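Local coordinates for protein gamma-glutamyltranspeptidase (Streptomyces lincolnensis, PDB 6J3A) that probably acts as a gamma-glutamyltranspeptidase of the N-terminal nucleophile hydrolase superfamily, cleaving gamma-glutamyl groups and passing them to acceptors or water, at residues A[185-188]-A[189-193]; A[226-229]-A[230-233]; A[467-470]-A[471-474]. All coordinates share one frame; numbering follows the deposited sequence.

Contact 1 of 3, residues A[185-188]-A[189-193]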
loop_
_atom_site.group_PDB
_atom_site.type_symbol
_atom_site.label_atom_id
_atom_site.label_comp_id
_atom_site.label_asym_id
_atom_site.label_seq_id
_atom_site.Cartn_x
_atom_site.Cartn_y
_atom_site.Cartn_z
ATOM N N ASN A 185 -0.972 -0.763 -25.754
ATOM C CA ASN A 185 -0.517 -1.769 -26.693
ATOM C C ASN A 185 -1.770 -2.429 -27.291
ATOM O O ASN A 185 -2.168 -3.513 -26.859
ATOM C CB ASN A 185 0.407 -2.779 -26.001
ATOM C CG ASN A 185 1.071 -3.743 -26.979
ATOM O OD1 ASN A 185 0.573 -3.994 -28.083
ATOM N ND2 ASN A 185 2.196 -4.307 -26.563
ATOM N N PRO A 186 -2.399 -1.767 -28.283
ATOM C CA PRO A 186 -3.635 -2.312 -28.886
ATOM C C PRO A 186 -3.463 -3.660 -29.589
ATOM O O PRO A 186 -4.421 -4.426 -29.666
ATOM C CB PRO A 186 -4.078 -1.227 -29.885
ATOM C CG PRO A 186 -2.895 -0.340 -30.074
ATOM C CD PRO A 186 -2.012 -0.470 -28.868
ATOM N N THR A 187 -2.265 -3.940 -30.099
ATOM C CA THR A 187 -1.987 -5.225 -30.737
ATOM C C THR A 187 -2.023 -6.380 -29.717
ATOM O O THR A 187 -2.679 -7.401 -29.945
ATOM C CB THR A 187 -0.644 -5.205 -31.490
ATOM O OG1 THR A 187 -0.600 -4.084 -32.382
ATOM C CG2 THR A 187 -0.476 -6.474 -32.302
ATOM N N LEU A 188 -1.320 -6.216 -28.601
ATOM C CA LEU A 188 -1.334 -7.224 -27.538
ATOM C C LEU A 188 -2.764 -7.462 -27.073
ATOM O O LEU A 188 -3.192 -8.606 -26.877
ATOM C CB LEU A 188 -0.449 -6.791 -26.367
ATOM C CG LEU A 188 -0.551 -7.598 -25.067
ATOM C CD1 LEU A 188 -0.110 -9.034 -25.255
ATOM C CD2 LEU A 188 0.272 -6.946 -23.976
ATOM N N ALA A 189 -3.501 -6.372 -26.916
ATOM C CA ALA A 189 -4.905 -6.452 -26.559
ATOM C C ALA A 189 -5.688 -7.268 -27.583
ATOM O O ALA A 189 -6.442 -8.158 -27.204
ATOM C CB ALA A 189 -5.495 -5.065 -26.436
ATOM N N ALA A 190 -5.492 -6.967 -28.868
ATOM C CA ALA A 190 -6.130 -7.721 -29.976
ATOM C C ALA A 190 -5.803 -9.228 -29.964
ATOM O O ALA A 190 -6.657 -10.083 -30.282
ATOM C CB ALA A 190 -5.739 -7.117 -31.317
ATOM N N THR A 191 -4.562 -9.527 -29.582
ATOM C CA THR A 191 -4.043 -10.889 -29.528
ATOM C C THR A 191 -4.770 -11.764 -28.502
ATOM O O THR A 191 -5.111 -12.916 -28.809
ATOM C CB THR A 191 -2.525 -10.886 -29.236
ATOM O OG1 THR A 191 -1.853 -10.121 -30.239
ATOM C CG2 THR A 191 -1.941 -12.315 -29.223
ATOM N N TRP A 192 -4.983 -11.242 -27.292
ATOM C CA TRP A 192 -5.754 -11.986 -26.278
ATOM C C TRP A 192 -7.233 -12.070 -26.657
ATOM O O TRP A 192 -7.886 -13.075 -26.397
ATOM C CB TRP A 192 -5.608 -11.397 -24.863
ATOM C CG TRP A 192 -4.211 -11.344 -24.293
ATOM C CD1 TRP A 192 -3.699 -10.358 -23.498
ATOM C CD2 TRP A 192 -3.156 -12.306 -24.455
ATOM N NE1 TRP A 192 -2.397 -10.640 -23.157
ATOM C CE2 TRP A 192 -2.038 -11.826 -23.736
ATOM C CE3 TRP A 192 -3.040 -13.515 -25.147
ATOM C CZ2 TRP A 192 -0.833 -12.510 -23.691
ATOM C CZ3 TRP A 192 -1.849 -14.197 -25.094
ATOM C CH2 TRP A 192 -0.759 -13.696 -24.371
ATOM N N LYS A 193 -7.756 -11.016 -27.265
ATOM C CA LYS A 193 -9.146 -11.026 -27.698
ATOM C C LYS A 193 -9.394 -12.122 -28.723
ATOM O O LYS A 193 -10.366 -12.869 -28.615
ATOM C CB LYS A 193 -9.555 -9.674 -28.270
ATOM C CG LYS A 193 -9.861 -8.631 -27.214
ATOM C CD LYS A 193 -10.597 -7.476 -27.858
ATOM C CE LYS A 193 -10.709 -6.269 -26.956
ATOM N NZ LYS A 193 -11.052 -5.097 -27.806
#
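T187 and T191 meet through one carbonyl oxygen, T187 O, which illustrates how a helix can involve a hydroxyl in its own bonding. T191 N gives it a hydrogen bond of 2.9 Å. With OG1 beside the backbone N and opposite the carbonyl carbon (chi1 -57°), the T191 hydroxyl is turned back up the helix, T191 OG1 standing 2.9 Å from the same T187 O; its single proton is also within reach of L452 O, its stronger partner in a neighbouring loop. One residue earlier, A190 N binds P186 O at 2.9 Å, and the A189 N to N185 O bond is longer, at 3.2 Å.

These bonds form the first turns of helix 186-200, and N185 is its N-cap. The capping oxygen, N185 OD1, receives L188 N at 3.0 Å, the donor lying well above the plane of the amide carbonyl. This engages a backbone N-H that has no preceding helical turn to serve it. The other branch of the same amide, ND2, binds G453 O, tying the cap residue to the same stretch that supplies L452.

Outward from the backbone, L188 and W192 pack as an i, i+4 pair. With CG anti to the backbone N (chi1 169°), L188 extends one methyl to the indole, and L188 CD1 comes within 3.5 Å of W192 NE1. The same methyl also touches CE2 and CZ2, while L188 O sits over one face of the ring. F45 meets the indole edge to face, and L131 and V135 of helix 127-140 pack on it too. A189 presses on A138 and E139 of that helix; K193 adds a salt bridge from NZ to E139.

Contact 2 of 3, residues A[226-229]-A[230-233]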
loop_
_atom_site.group_PDB
_atom_site.type_symbol
_atom_site.label_atom_id
_atom_site.label_comp_id
_atom_site.label_asym_id
_atom_site.label_seq_id
_atom_site.Cartn_x
_atom_site.Cartn_y
_atom_site.Cartn_z
ATOM N N VAL A 226 7.480 -18.206 -34.734
ATOM C CA VAL A 226 8.432 -18.899 -35.609
ATOM C C VAL A 226 8.835 -17.973 -36.757
ATOM O O VAL A 226 10.023 -17.753 -36.999
ATOM C CB VAL A 226 7.850 -20.225 -36.155
ATOM C CG1 VAL A 226 8.809 -20.903 -37.128
ATOM C CG2 VAL A 226 7.571 -21.193 -35.014
ATOM N N ARG A 227 7.835 -17.423 -37.435
ATOM C CA ARG A 227 8.059 -16.451 -38.510
ATOM C C ARG A 227 9.029 -15.327 -38.093
ATOM O O ARG A 227 9.912 -14.968 -38.855
ATOM C CB ARG A 227 6.720 -15.887 -39.003
ATOM C CG ARG A 227 6.775 -15.143 -40.332
ATOM C CD ARG A 227 5.418 -14.563 -40.733
ATOM N NE ARG A 227 4.359 -15.587 -40.795
ATOM C CZ ARG A 227 3.209 -15.599 -40.101
ATOM N NH1 ARG A 227 2.871 -14.624 -39.255
ATOM N NH2 ARG A 227 2.362 -16.613 -40.267
ATOM N N GLN A 228 8.886 -14.809 -36.877
ATOM C CA GLN A 228 9.783 -13.753 -36.366
ATOM C C GLN A 228 11.179 -14.279 -36.073
ATOM O O GLN A 228 12.168 -13.569 -36.253
ATOM C CB GLN A 228 9.255 -13.165 -35.053
ATOM C CG GLN A 228 9.171 -11.648 -34.934
ATOM C CD GLN A 228 10.196 -10.828 -35.683
ATOM O OE1 GLN A 228 11.384 -10.853 -35.386
ATOM N NE2 GLN A 228 9.714 -10.021 -36.598
ATOM N N ALA A 229 11.241 -15.496 -35.540
ATOM C CA ALA A 229 12.501 -16.097 -35.126
ATOM C C ALA A 229 13.408 -16.315 -36.322
ATOM O O ALA A 229 14.611 -16.081 -36.240
ATOM C CB ALA A 229 12.246 -17.414 -34.422
ATOM N N ARG A 230 12.806 -16.730 -37.433
ATOM C CA ARG A 230 13.514 -16.981 -38.687
ATOM C C ARG A 230 13.856 -15.733 -39.549
ATOM O O ARG A 230 14.479 -15.873 -40.599
ATOM C CB ARG A 230 12.708 -17.994 -39.502
ATOM C CG ARG A 230 12.684 -19.381 -38.870
ATOM C CD ARG A 230 12.199 -20.464 -39.832
ATOM N NE ARG A 230 13.135 -20.702 -40.947
ATOM C CZ ARG A 230 13.014 -20.249 -42.206
ATOM N NH1 ARG A 230 13.956 -20.549 -43.101
ATOM N NH2 ARG A 230 11.977 -19.502 -42.598
ATOM N N ARG A 231 13.457 -14.537 -39.107
ATOM C CA ARG A 231 13.825 -13.272 -39.767
ATOM C C ARG A 231 15.182 -12.763 -39.252
ATOM O O ARG A 231 15.339 -12.597 -38.048
ATOM C CB ARG A 231 12.740 -12.203 -39.542
ATOM C CG ARG A 231 11.546 -12.323 -40.490
ATOM C CD ARG A 231 10.710 -11.048 -40.552
ATOM N NE ARG A 231 9.691 -11.032 -39.504
ATOM C CZ ARG A 231 8.371 -11.206 -39.667
ATOM N NH1 ARG A 231 7.829 -11.404 -40.873
ATOM N NH2 ARG A 231 7.566 -11.173 -38.597
ATOM N N PRO A 232 16.166 -12.524 -40.158
ATOM C CA PRO A 232 17.471 -11.971 -39.758
ATOM C C PRO A 232 17.339 -10.715 -38.905
ATOM O O PRO A 232 16.741 -9.728 -39.328
ATOM C CB PRO A 232 18.157 -11.673 -41.095
ATOM C CG PRO A 232 17.601 -12.700 -42.019
ATOM C CD PRO A 232 16.183 -12.956 -41.573
ATOM N N THR A 233 17.877 -10.788 -37.696
ATOM C CA THR A 233 17.690 -9.757 -36.696
ATOM C C THR A 233 19.040 -9.371 -36.118
ATOM O O THR A 233 19.821 -10.228 -35.722
ATOM C CB THR A 233 16.784 -10.279 -35.571
ATOM O OG1 THR A 233 15.566 -10.775 -36.132
ATOM C CG2 THR A 233 16.459 -9.198 -34.561
#
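R230 N closes the last full helical bond here, donating to V226 O at 3.0 Å. The next step is shorter in sequence and poorer in geometry: R231 N reaches Q228 O at 3.3 Å, from high above the carbonyl plane. This change from i, i+4 to i, i+3 bonding is how helix 220-229 runs out into the loop that leads to strand 233-234.

R231 turns back along the helix end it has just left: CG beside the backbone N (chi1 -81°) and a bend at chi3 (-87°) fold its chain that way. R231 CG stands 3.5 Å from R227 O, and that oxygen also lies over one face of the guanidinium, offset toward the rim. R227 and R231 run side by side in the same direction, R231 NH1 passing 3.9 Å from R227 CG, with their guanidinium planes turned 51° apart. The two charged groups do not touch, and R227 is engaged elsewhere, in a salt bridge from NH1 to E451. That carboxylate, with the carbonyl at the face of R231, probably eases the gathering of like charges. Q228 crosses R231 at about a right angle, its CD in plane at the guanidinium edge.

Beyond the proline, T233 OG1 donates to R231 O at 2.7 Å. T233 itself pairs with H241 through backbone bonds, while its side chain packs on W163 and P447.

Contact 3 of 3, residues A[467-470]-A[471-474]; sequences EGLP and NSLT
S472 faces L469 across a tight turn, and its hydroxyl reaches the base of the leucine side chain. With OG beside its own backbone N (chi1 -75°), S472 brings the oxygen back toward the chain before the turn, where S472 OG accepts L469 N at 2.8 Å. The same oxygen lies 3.3 Å from L469 CB, tucked where the leucine side chain leaves its backbone. In return S472 N donates to L469 O at 3.2 Å, closing a type I beta turn whose corner is P470 and N471.

N471 directs its amide off the turn. Its CG is anti to the backbone N (chi1 -165°), which carries the amide to M462 O and R480 N. L473 turns away, packing on V87 and Y90 of helix 87-92, and T474 OG1 donates back to S472 O at 2.7 Å.

S472 OG also binds E466 O, so one hydroxyl receives a proton from L469 and gives its own to E466. Both roles being used, its rotation is probably fixed; the hydroxyl thus ties the chain before the turn to the chain after it, adding to the turn's own backbone bond.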
loop_
_atom_site.group_PDB
_atom_site.type_symbol
_atom_site.label_atom_id
_atom_site.label_comp_id
_atom_site.label_asym_id
_atom_site.label_seq_id
_atom_site.Cartn_x
_atom_site.Cartn_y
_atom_site.Cartn_z
ATOM N N GLU A 467 31.017 -27.510 -24.774
ATOM C CA GLU A 467 30.450 -28.826 -24.496
ATOM C C GLU A 467 30.913 -29.406 -23.158
ATOM O O GLU A 467 31.892 -28.941 -22.560
ATOM C CB GLU A 467 30.773 -29.800 -25.639
ATOM C CG GLU A 467 29.980 -29.562 -26.923
ATOM C CD GLU A 467 28.502 -29.955 -26.828
ATOM O OE1 GLU A 467 27.849 -30.046 -27.887
ATOM O OE2 GLU A 467 27.976 -30.177 -25.714
ATOM N N GLY A 468 30.164 -30.407 -22.697
ATOM C CA GLY A 468 30.530 -31.223 -21.543
ATOM C C GLY A 468 30.249 -30.640 -20.168
ATOM O O GLY A 468 30.754 -31.171 -19.177
ATOM N N LEU A 469 29.448 -29.572 -20.089
ATOM C CA LEU A 469 29.173 -28.895 -18.807
ATOM C C LEU A 469 27.700 -29.045 -18.416
ATOM O O LEU A 469 26.858 -29.244 -19.297
ATOM C CB LEU A 469 29.530 -27.412 -18.885
ATOM C CG LEU A 469 30.911 -27.011 -19.393
ATOM C CD1 LEU A 469 30.865 -25.559 -19.833
ATOM C CD2 LEU A 469 31.982 -27.203 -18.334
ATOM N N PRO A 470 27.380 -28.935 -17.104
ATOM C CA PRO A 470 25.976 -29.024 -16.657
ATOM C C PRO A 470 25.042 -27.986 -17.305
ATOM O O PRO A 470 23.857 -28.279 -17.520
ATOM C CB PRO A 470 26.061 -28.782 -15.137
ATOM C CG PRO A 470 27.486 -28.955 -14.760
ATOM C CD PRO A 470 28.297 -28.647 -15.980
ATOM N N ASN A 471 25.590 -26.799 -17.590
ATOM C CA ASN A 471 24.882 -25.685 -18.271
ATOM C C ASN A 471 25.388 -25.378 -19.710
ATOM O O ASN A 471 25.353 -24.229 -20.162
ATOM C CB ASN A 471 24.995 -24.416 -17.400
ATOM C CG ASN A 471 24.024 -23.314 -17.806
ATOM O OD1 ASN A 471 22.907 -23.580 -18.254
ATOM N ND2 ASN A 471 24.454 -22.066 -17.640
ATOM N N SER A 472 25.852 -26.409 -20.413
ATOM C CA SER A 472 26.200 -26.325 -21.831
ATOM C C SER A 472 24.912 -26.131 -22.586
ATOM O O SER A 472 23.925 -26.794 -22.268
ATOM C CB SER A 472 26.836 -27.636 -22.326
ATOM O OG SER A 472 28.176 -27.787 -21.884
ATOM N N LEU A 473 24.915 -25.241 -23.579
ATOM C CA LEU A 473 23.746 -25.041 -24.429
ATOM C C LEU A 473 23.377 -26.382 -25.053
ATOM O O LEU A 473 24.196 -27.003 -25.733
ATOM C CB LEU A 473 24.028 -24.002 -25.511
ATOM C CG LEU A 473 22.931 -23.834 -26.576
ATOM C CD1 LEU A 473 21.606 -23.405 -25.955
ATOM C CD2 LEU A 473 23.368 -22.853 -27.653
ATOM N N THR A 474 22.163 -26.845 -24.788
ATOM C CA THR A 474 21.778 -28.198 -25.169
ATOM C C THR A 474 20.331 -28.241 -25.665
ATOM O O THR A 474 19.422 -27.810 -24.957
ATOM C CB THR A 474 21.968 -29.193 -23.998
ATOM O OG1 THR A 474 23.304 -29.091 -23.482
ATOM C CG2 THR A 474 21.744 -30.623 -24.458
#

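Overall arrangement
All three contacts are local and partly buried, but each shapes a different kind of backbone. Contact 1 starts a helix and contact 2 ends one, whereas contact 3 bends a loop lacking regular structure. Contacts 1 and 2, with centres about 21 Å apart, share a neighbour: residues 447-453 touch both, giving carbonyls to the first and a carboxylate and prolines to the second. Contact 3 lies about 38 Å from contact 1, centre to centre. Their chemistry differs accordingly: a polar N-cap beside an apolar leucine-tryptophan pair packed against a second helix at contact 1, neighbouring arginines at the solvent side, one of them in a salt bridge, at contact 2, and a buried hydroxyl at contact 3.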